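Local coordinates for beta-glucosidase (Pseudoalteromonas sp., PDB 3F95), which forms the extra C-terminal beta-sandwich domain of an exo-1,3/1,4-beta-glucanase that is probably active as a beta-glucosidase, at residues Q43-Q48 with A65-S70; F61-Q66 with Q159-A164. All blocks are in the same frame, centred on the assembly; numbering follows the deposited sequence.

Contact 1 of 2, residues Q43-Q48 with A65-S70; sequences QSLLMQ and AQAALS
L45 reaches across to the strand 67-70 along two lines of apolar contact: its CB lies 3.8 Å from CB of A67, and its CD2 methyl comes to 3.9 Å from CB of L69. With CG anti to the backbone N (chi1 178°), the L45 side chain carries CD2 on to the backbone as well, 3.6 Å from O of A68. At the loop end of the contact S44 sets its CB and OG against the A65 methyl, OG to CB 3.5 Å, while A65 N gives a weak hydrogen bond to S44 O at 3.5 Å. One water donates to S44 OG (2.8 Å); it also lies beside Q66 O, but so close that a bridge between the two is doubtful. In the second shell D41 OD2 hydrogen-bonds to S44 OG, and S39 OG to L45 N, bonds that link the start of strand 45-48 to the 39-41 region. The strands 45-48 and 67-70 run 33° apart with their axes 8.5 Å from each other, too far for strand pairing: this is face-to-face packing between the two sheets of the beta-sandwich. L22 of strand 18-24 touches both L45 and L69, and W63 of strand 58-63 also meets both leucines.

Contact 2 of 2, residues F61-Q66 with Q159-A164; sequences FNWRAQ and QNLSLA
The indole of W63 and the side chain of L161 lie side by side on the face of the sheet that also bears F61 and L163. Methyl CD2 of L161 sits over one face of the six-membered ring, 3.7 Å from its centroid and 17° off the normal, a CH-pi contact; CG anti to the backbone N (chi1 171°) lays the leucine along the ring. The indole NH of W63 is taken up by A67 O, on strand 67-73 of the opposing sheet. L163 lies at a slant to both aromatics, CG 3.9 Å from W63 CZ3 and CD1 4.1 Å from F61 CD2. Beneath these groups the backbones pair antiparallel, F61 with L163 and W63 with L161 as hydrogen-bonded pairs. F61 N to L163 O (2.8 Å) is nearly straight at 178°; W63 N to L161 O is also 2.8 Å, whereas L161 N to W63 O stretches to 3.3 Å where the strands run out. There N160 CA adds a CA-H...O contact to W63 O. On the other face N62 and S162 form a non-hydrogen-bonded pair, and D95 hydrogen-bonds to S162 OG. Farther along, Q66 and Q159 cross at the loop edge, and K96 binds N160 OD1. Strand 58-63 lies between strands 45-50 and 161-171, while I156 of strand 149-158, in the opposing sheet, touches both W63 and L161.

In the fold
Strand 58-63 ties the two contacts together: contact 2 pairs it with 161-171 in one sheet, and contact 1 packs its other neighbour, 45-50, against strand 67-73 of the second sheet. Their centres are 6 Å apart and they share A65 and Q66, on the connection by which the chain passes from one sheet to the other. Probable hydrogen bonds from R64 N to S44 O (2.8 Å) and from N62 N to L46 O (3.0 Å) join them edge to edge, while the F61 ring packs against M47 and L69. Both lie in the beta-sandwich, consistent with a galactose-binding-domain-like fold, and W63 links them by touching L45 and L69 as well as L161 and L163.

Contact 1 of 2, residues Q43-Q48 with A65-S70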
loop_
_atom_site.group_PDB
_atom_site.type_symbol
_atom_site.label_atom_id
_atom_site.label_comp_id
_atom_site.label_asym_id
_atom_site.label_seq_id
_atom_site.Cartn_x
_atom_site.Cartn_y
_atom_site.Cartn_z
ATOM N N GLN A 43 9.370 4.956 -16.577
ATOM C CA GLN A 43 10.152 3.737 -16.321
ATOM C C GLN A 43 10.394 3.400 -14.867
ATOM O O GLN A 43 10.587 2.210 -14.544
ATOM C CB GLN A 43 11.539 3.800 -16.997
ATOM C CG GLN A 43 11.508 3.801 -18.487
ATOM C CD GLN A 43 12.863 4.179 -19.103
ATOM O OE1 GLN A 43 13.885 4.263 -18.417
ATOM N NE2 GLN A 43 12.853 4.453 -20.391
ATOM N N SER A 44 10.459 4.416 -13.990
ATOM C CA SER A 44 10.893 4.141 -12.614
ATOM C C SER A 44 9.894 3.276 -11.853
ATOM O O SER A 44 10.287 2.383 -11.096
ATOM C CB SER A 44 11.124 5.431 -11.800
ATOM O OG SER A 44 12.282 6.099 -12.250
ATOM N N LEU A 45 8.608 3.567 -12.046
ATOM C CA LEU A 45 7.537 2.877 -11.294
ATOM C C LEU A 45 6.382 2.661 -12.278
ATOM O O LEU A 45 5.876 3.623 -12.862
ATOM C CB LEU A 45 7.093 3.698 -10.066
ATOM C CG LEU A 45 5.952 3.138 -9.197
ATOM C CD1 LEU A 45 6.258 1.686 -8.743
ATOM C CD2 LEU A 45 5.677 4.055 -7.983
ATOM N N LEU A 46 5.991 1.392 -12.466
ATOM C CA LEU A 46 4.923 1.003 -13.385
ATOM C C LEU A 46 3.871 0.215 -12.625
ATOM O O LEU A 46 4.219 -0.569 -11.740
ATOM C CB LEU A 46 5.423 0.109 -14.521
ATOM C CG LEU A 46 6.583 0.490 -15.467
ATOM C CD1 LEU A 46 6.441 -0.350 -16.769
ATOM C CD2 LEU A 46 6.671 1.973 -15.764
ATOM N N MET A 47 2.616 0.434 -12.986
ATOM C CA MET A 47 1.485 -0.281 -12.425
ATOM C C MET A 47 0.749 -1.050 -13.536
ATOM O O MET A 47 0.496 -0.501 -14.601
ATOM C CB MET A 47 0.514 0.719 -11.773
ATOM C CG MET A 47 -0.774 0.041 -11.264
ATOM S SD MET A 47 -1.923 1.150 -10.453
ATOM C CE MET A 47 -2.781 1.901 -11.870
ATOM N N GLN A 48 0.428 -2.318 -13.265
ATOM C CA GLN A 48 -0.346 -3.186 -14.154
ATOM C C GLN A 48 -1.454 -3.809 -13.311
ATOM O O GLN A 48 -1.392 -3.768 -12.088
ATOM C CB GLN A 48 0.514 -4.347 -14.637
ATOM C CG GLN A 48 1.555 -4.083 -15.694
ATOM C CD GLN A 48 2.278 -5.377 -16.054
ATOM O OE1 GLN A 48 1.725 -6.473 -15.901
ATOM N NE2 GLN A 48 3.517 -5.261 -16.517
ATOM N N ALA A 65 13.698 2.235 -10.351
ATOM C CA ALA A 65 14.509 3.276 -9.731
ATOM C C ALA A 65 13.725 3.889 -8.584
ATOM O O ALA A 65 12.541 3.599 -8.431
ATOM C CB ALA A 65 14.920 4.368 -10.749
ATOM N N GLN A 66 14.405 4.734 -7.811
ATOM C CA GLN A 66 13.818 5.452 -6.687
ATOM C C GLN A 66 12.425 6.021 -6.967
ATOM O O GLN A 66 12.262 6.850 -7.860
ATOM C CB GLN A 66 14.747 6.590 -6.271
ATOM C CG GLN A 66 14.221 7.356 -5.081
ATOM C CD GLN A 66 14.252 6.543 -3.780
ATOM O OE1 GLN A 66 15.077 5.644 -3.607
ATOM N NE2 GLN A 66 13.360 6.875 -2.864
ATOM N N ALA A 67 11.426 5.591 -6.192
ATOM C CA ALA A 67 10.046 6.045 -6.410
ATOM C C ALA A 67 9.191 5.639 -5.236
ATOM O O ALA A 67 9.561 4.709 -4.505
ATOM C CB ALA A 67 9.475 5.437 -7.679
ATOM N N ALA A 68 8.105 6.393 -5.041
ATOM C CA ALA A 68 7.103 6.098 -4.003
ATOM C C ALA A 68 5.763 5.827 -4.673
ATOM O O ALA A 68 5.290 6.604 -5.509
ATOM C CB ALA A 68 6.969 7.241 -3.036
ATOM N N LEU A 69 5.156 4.721 -4.276
ATOM C CA LEU A 69 3.778 4.431 -4.629
ATOM C C LEU A 69 2.930 4.763 -3.414
ATOM O O LEU A 69 3.273 4.342 -2.298
ATOM C CB LEU A 69 3.604 2.942 -4.891
ATOM C CG LEU A 69 2.135 2.543 -5.064
ATOM C CD1 LEU A 69 1.576 3.051 -6.441
ATOM C CD2 LEU A 69 1.948 1.061 -4.837
ATOM N N SER A 70 1.858 5.518 -3.614
ATOM C CA SER A 70 0.882 5.727 -2.538
ATOM C C SER A 70 -0.522 5.346 -2.975
ATOM O O SER A 70 -0.879 5.447 -4.169
ATOM C CB SER A 70 0.887 7.203 -2.099
ATOM O OG SER A 70 2.175 7.579 -1.601
HETATM O O HOH W 1 13.137 7.697 -10.082
#

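Contact 2 of 2, residues F61-Q66 with Q159-A164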
loop_
_atom_site.group_PDB
_atom_site.type_symbol
_atom_site.label_atom_id
_atom_site.label_comp_id
_atom_site.label_asym_id
_atom_site.label_seq_id
_atom_site.Cartn_x
_atom_site.Cartn_y
_atom_site.Cartn_z
ATOM N N PHE A 61 3.007 -3.652 -9.076
ATOM C CA PHE A 61 3.883 -2.488 -9.147
ATOM C C PHE A 61 5.335 -2.941 -9.289
ATOM O O PHE A 61 5.798 -3.795 -8.518
ATOM C CB PHE A 61 3.683 -1.629 -7.899
ATOM C CG PHE A 61 2.266 -1.105 -7.742
ATOM C CD1 PHE A 61 1.859 0.054 -8.393
ATOM C CD2 PHE A 61 1.350 -1.762 -6.913
ATOM C CE1 PHE A 61 0.566 0.551 -8.244
ATOM C CE2 PHE A 61 0.041 -1.284 -6.738
ATOM C CZ PHE A 61 -0.366 -0.128 -7.427
ATOM N N ASN A 62 6.066 -2.355 -10.244
ATOM C CA ASN A 62 7.475 -2.701 -10.466
ATOM C C ASN A 62 8.298 -1.428 -10.318
ATOM O O ASN A 62 8.013 -0.450 -11.024
ATOM C CB ASN A 62 7.677 -3.257 -11.880
ATOM C CG ASN A 62 6.993 -4.597 -12.099
ATOM O OD1 ASN A 62 6.981 -5.457 -11.220
ATOM N ND2 ASN A 62 6.432 -4.781 -13.290
ATOM N N TRP A 63 9.246 -1.413 -9.377
ATOM C CA TRP A 63 10.196 -0.306 -9.194
ATOM C C TRP A 63 11.493 -0.687 -9.908
ATOM O O TRP A 63 12.073 -1.767 -9.645
ATOM C CB TRP A 63 10.572 -0.157 -7.735
ATOM C CG TRP A 63 9.600 0.549 -6.840
ATOM C CD1 TRP A 63 9.734 1.810 -6.350
ATOM C CD2 TRP A 63 8.358 0.036 -6.318
ATOM N NE1 TRP A 63 8.670 2.114 -5.550
ATOM C CE2 TRP A 63 7.812 1.045 -5.506
ATOM C CE3 TRP A 63 7.683 -1.195 -6.425
ATOM C CZ2 TRP A 63 6.609 0.879 -4.795
ATOM C CZ3 TRP A 63 6.451 -1.362 -5.742
ATOM C CH2 TRP A 63 5.939 -0.329 -4.941
ATOM N N ARG A 64 11.961 0.203 -10.779
ATOM C CA ARG A 64 13.285 0.071 -11.387
ATOM C C ARG A 64 14.230 1.193 -10.991
ATOM O O ARG A 64 15.436 1.107 -11.266
ATOM C CB ARG A 64 13.167 -0.021 -12.910
ATOM C CG ARG A 64 12.460 -1.287 -13.343
ATOM C CD ARG A 64 12.300 -1.289 -14.827
ATOM N NE ARG A 64 13.604 -1.466 -15.444
ATOM C CZ ARG A 64 14.003 -0.817 -16.532
ATOM N NH1 ARG A 64 13.186 0.059 -17.121
ATOM N NH2 ARG A 64 15.217 -1.043 -17.020
ATOM N N ALA A 65 13.698 2.235 -10.351
ATOM C CA ALA A 65 14.509 3.276 -9.731
ATOM C C ALA A 65 13.725 3.889 -8.584
ATOM O O ALA A 65 12.541 3.599 -8.431
ATOM C CB ALA A 65 14.920 4.368 -10.749
ATOM N N GLN A 66 14.405 4.734 -7.811
ATOM C CA GLN A 66 13.818 5.452 -6.687
ATOM C C GLN A 66 12.425 6.021 -6.967
ATOM O O GLN A 66 12.262 6.850 -7.860
ATOM C CB GLN A 66 14.747 6.590 -6.271
ATOM C CG GLN A 66 14.221 7.356 -5.081
ATOM C CD GLN A 66 14.252 6.543 -3.780
ATOM O OE1 GLN A 66 15.077 5.644 -3.607
ATOM N NE2 GLN A 66 13.360 6.875 -2.864
ATOM N N GLN A 159 13.867 1.433 -4.567
ATOM C CA GLN A 159 14.543 1.672 -5.853
ATOM C C GLN A 159 14.395 0.473 -6.765
ATOM O O GLN A 159 14.516 0.577 -7.983
ATOM C CB GLN A 159 16.043 1.934 -5.650
ATOM C CG GLN A 159 16.353 3.114 -4.779
ATOM C CD GLN A 159 17.834 3.270 -4.527
ATOM O OE1 GLN A 159 18.360 2.777 -3.525
ATOM N NE2 GLN A 159 18.518 3.949 -5.435
ATOM N N ASN A 160 14.153 -0.698 -6.186
ATOM C CA ASN A 160 14.085 -1.898 -6.991
ATOM C C ASN A 160 13.292 -2.961 -6.235
ATOM O O ASN A 160 13.724 -3.413 -5.176
ATOM C CB ASN A 160 15.496 -2.405 -7.292
ATOM C CG ASN A 160 15.507 -3.407 -8.390
ATOM O OD1 ASN A 160 15.049 -4.541 -8.214
ATOM N ND2 ASN A 160 16.015 -3.004 -9.549
ATOM N N LEU A 161 12.154 -3.353 -6.794
ATOM C CA LEU A 161 11.129 -4.083 -6.016
ATOM C C LEU A 161 10.015 -4.471 -6.970
ATOM O O LEU A 161 9.717 -3.735 -7.901
ATOM C CB LEU A 161 10.517 -3.156 -4.955
ATOM C CG LEU A 161 9.281 -3.611 -4.140
ATOM C CD1 LEU A 161 9.626 -4.868 -3.289
ATOM C CD2 LEU A 161 8.865 -2.471 -3.238
ATOM N N SER A 162 9.428 -5.646 -6.747
ATOM C CA SER A 162 8.228 -6.035 -7.466
ATOM C C SER A 162 7.228 -6.684 -6.506
ATOM O O SER A 162 7.541 -7.679 -5.823
ATOM C CB SER A 162 8.584 -6.970 -8.628
ATOM O OG SER A 162 7.423 -7.326 -9.344
ATOM N N LEU A 163 6.007 -6.150 -6.499
ATOM C CA LEU A 163 4.973 -6.668 -5.624
ATOM C C LEU A 163 3.617 -6.359 -6.215
ATOM O O LEU A 163 3.515 -5.640 -7.195
ATOM C CB LEU A 163 5.099 -6.085 -4.211
ATOM C CG LEU A 163 5.067 -4.547 -4.028
ATOM C CD1 LEU A 163 3.708 -3.901 -4.274
ATOM C CD2 LEU A 163 5.619 -4.168 -2.660
ATOM N N ALA A 164 2.588 -6.921 -5.599
ATOM C CA ALA A 164 1.219 -6.643 -6.010
ATOM C C ALA A 164 0.395 -6.471 -4.757
ATOM O O ALA A 164 0.736 -7.020 -3.715
ATOM C CB ALA A 164 0.688 -7.747 -6.840
#